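Local coordinates for cyanate lyase C-terminal domain-containing protein (Tetranychus urticae, PDB 5UK3) that probably catalyses the reaction of cyanate with bicarbonate to give ammonia and carbon dioxide, as a cyanase built from ten subunits, at residues I[62-67]-I[79-84]. Numbering follows the deposited sequence.
Sequences QLAHRI and NELTSI
Ala64, on helix 61-70, faces Leu81, on the short helix 78-82, with their CA atoms 6.0 Å apart, the closest pair of CA atoms between the two segments. Both lie in the N-terminal helical domain, whose family belongs to the helix-turn-helix clan, and here its last two helices close against each other. No hydrogen bond crosses between the segments, which are held by apolar packing. Alanine suits its place because a lone methyl lets the backbones come this near: Ala64 CB lies 4.1 Å from Leu81 CB and 4.0 Å from Thr82 OG1. Thr82, partly exposed, brings its hydroxyl beside that methyl without bonding to it; the oxygen makes a weak hydrogen bond to Ala78 O, one turn back along its own chain.

Leu81 supplies the longer reach. Its CG stands opposite the carbonyl carbon (chi1 -60°) and the chain runs on extended (chi2 176°), which carries CD1 across to Ile67, one turn beyond Ala64. There the two branched side chains cross obliquely. Both are buried and suit an interior of several helices: Val52 of helix 46-53 and Phe24 of helix 23-31 also pack on Leu81, while Leu49, Leu53 and Leu42 pack on Ile67. Beta-branching gives the isoleucine two methyl-bearing arms here, and Leu81 CD1 lies against both, 3.8 Å from Ile67 CG2 and 4.1 Å from Ile67 CD1.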
loop_
_atom_site.group_PDB
_atom_site.type_symbol
_atom_site.label_atom_id
_atom_site.label_comp_id
_atom_site.label_asym_id
_atom_site.label_seq_id
_atom_site.Cartn_x
_atom_site.Cartn_y
_atom_site.Cartn_z
ATOM N N GLN I 62 21.223 36.664 8.948
ATOM C CA GLN I 62 22.362 36.930 9.807
ATOM C C GLN I 62 22.974 35.643 10.400
ATOM O O GLN I 62 24.191 35.487 10.400
ATOM C CB GLN I 62 22.044 37.997 10.822
ATOM C CG GLN I 62 21.449 37.516 12.144
ATOM C CD GLN I 62 21.182 38.674 13.111
ATOM O OE1 GLN I 62 21.868 39.701 13.055
ATOM N NE2 GLN I 62 20.164 38.522 13.971
ATOM N N LEU I 63 22.166 34.682 10.829
ATOM C CA LEU I 63 22.721 33.402 11.227
ATOM C C LEU I 63 23.321 32.663 10.040
ATOM O O LEU I 63 24.352 31.989 10.151
ATOM C CB LEU I 63 21.674 32.511 11.909
ATOM C CG LEU I 63 22.269 31.296 12.644
ATOM C CD1 LEU I 63 22.894 31.725 13.934
ATOM C CD2 LEU I 63 21.229 30.221 12.891
ATOM N N ALA I 64 22.650 32.721 8.904
ATOM C CA ALA I 64 23.158 32.064 7.702
ATOM C C ALA I 64 24.578 32.520 7.382
ATOM O O ALA I 64 25.427 31.674 7.055
ATOM C CB ALA I 64 22.220 32.300 6.534
ATOM N N HIS I 65 24.828 33.835 7.434
ATOM C CA HIS I 65 26.188 34.361 7.171
ATOM C C HIS I 65 27.190 33.789 8.165
ATOM O O HIS I 65 28.246 33.315 7.800
ATOM C CB HIS I 65 26.263 35.891 7.203
ATOM C CG HIS I 65 25.691 36.570 6.000
ATOM N ND1 HIS I 65 26.025 36.216 4.708
ATOM C CD2 HIS I 65 24.863 37.641 5.895
ATOM C CE1 HIS I 65 25.389 37.000 3.855
ATOM N NE2 HIS I 65 24.674 37.871 4.549
ATOM N N ARG I 66 26.807 33.779 9.413
ATOM C CA ARG I 66 27.645 33.205 10.470
ATOM C C ARG I 66 27.936 31.713 10.317
ATOM O O ARG I 66 29.045 31.285 10.587
ATOM C CB ARG I 66 27.006 33.438 11.841
ATOM C CG ARG I 66 27.491 34.669 12.512
ATOM C CD ARG I 66 26.973 34.708 13.852
ATOM N NE ARG I 66 27.841 34.137 14.848
ATOM C CZ ARG I 66 27.475 33.992 16.102
ATOM N NH1 ARG I 66 28.304 33.431 16.965
ATOM N NH2 ARG I 66 26.277 34.451 16.516
ATOM N N ILE I 67 26.936 30.938 9.898
ATOM C CA ILE I 67 27.161 29.525 9.580
ATOM C C ILE I 67 28.225 29.409 8.485
ATOM O O ILE I 67 29.143 28.616 8.578
ATOM C CB ILE I 67 25.840 28.808 9.163
ATOM C CG1 ILE I 67 24.965 28.606 10.381
ATOM C CG2 ILE I 67 26.103 27.455 8.524
ATOM C CD1 ILE I 67 23.503 28.337 10.071
ATOM N N ASN I 79 22.025 32.204 1.143
ATOM C CA ASN I 79 20.653 32.122 0.629
ATOM C C ASN I 79 19.937 30.792 0.810
ATOM O O ASN I 79 18.741 30.784 1.102
ATOM C CB ASN I 79 20.591 32.485 -0.874
ATOM C CG ASN I 79 20.071 33.898 -1.111
ATOM O OD1 ASN I 79 19.421 34.500 -0.253
ATOM N ND2 ASN I 79 20.343 34.438 -2.307
ATOM N N GLU I 80 20.628 29.682 0.546
ATOM C CA GLU I 80 20.011 28.349 0.601
ATOM C C GLU I 80 19.530 27.981 2.000
ATOM O O GLU I 80 18.510 27.312 2.150
ATOM C CB GLU I 80 20.988 27.277 0.119
ATOM C CG GLU I 80 21.306 27.306 -1.375
ATOM C CD GLU I 80 22.557 26.500 -1.700
ATOM O OE1 GLU I 80 23.478 27.042 -2.339
ATOM O OE2 GLU I 80 22.631 25.323 -1.253
ATOM N N LEU I 81 20.267 28.440 3.004
ATOM C CA LEU I 81 19.891 28.244 4.398
ATOM C C LEU I 81 18.687 29.063 4.842
ATOM O O LEU I 81 18.092 28.782 5.872
ATOM C CB LEU I 81 21.064 28.573 5.287
ATOM C CG LEU I 81 22.343 27.743 5.089
ATOM C CD1 LEU I 81 23.447 28.290 5.997
ATOM C CD2 LEU I 81 22.137 26.277 5.374
ATOM N N THR I 82 18.306 30.058 4.052
ATOM C CA THR I 82 17.201 30.943 4.361
ATOM C C THR I 82 15.870 30.496 3.743
ATOM O O THR I 82 14.807 30.934 4.196
ATOM C CB THR I 82 17.595 32.350 3.878
ATOM O OG1 THR I 82 18.742 32.767 4.617
ATOM C CG2 THR I 82 16.497 33.403 4.094
ATOM N N SER I 83 15.917 29.713 2.661
ATOM C CA SER I 83 14.713 29.294 1.945
ATOM C C SER I 83 13.917 28.355 2.807
ATOM O O SER I 83 14.491 27.453 3.432
ATOM C CB SER I 83 15.077 28.568 0.675
ATOM O OG SER I 83 15.773 29.428 -0.197
ATOM N N ILE I 84 12.603 28.526 2.816
ATOM C CA ILE I 84 11.755 27.620 3.552
ATOM C C ILE I 84 11.802 26.338 2.750
ATOM O O ILE I 84 11.697 26.373 1.530
ATOM C CB ILE I 84 10.313 28.108 3.607
ATOM C CG1 ILE I 84 10.247 29.475 4.275
ATOM C CG2 ILE I 84 9.464 27.109 4.364
ATOM C CD1 ILE I 84 8.846 30.021 4.388
#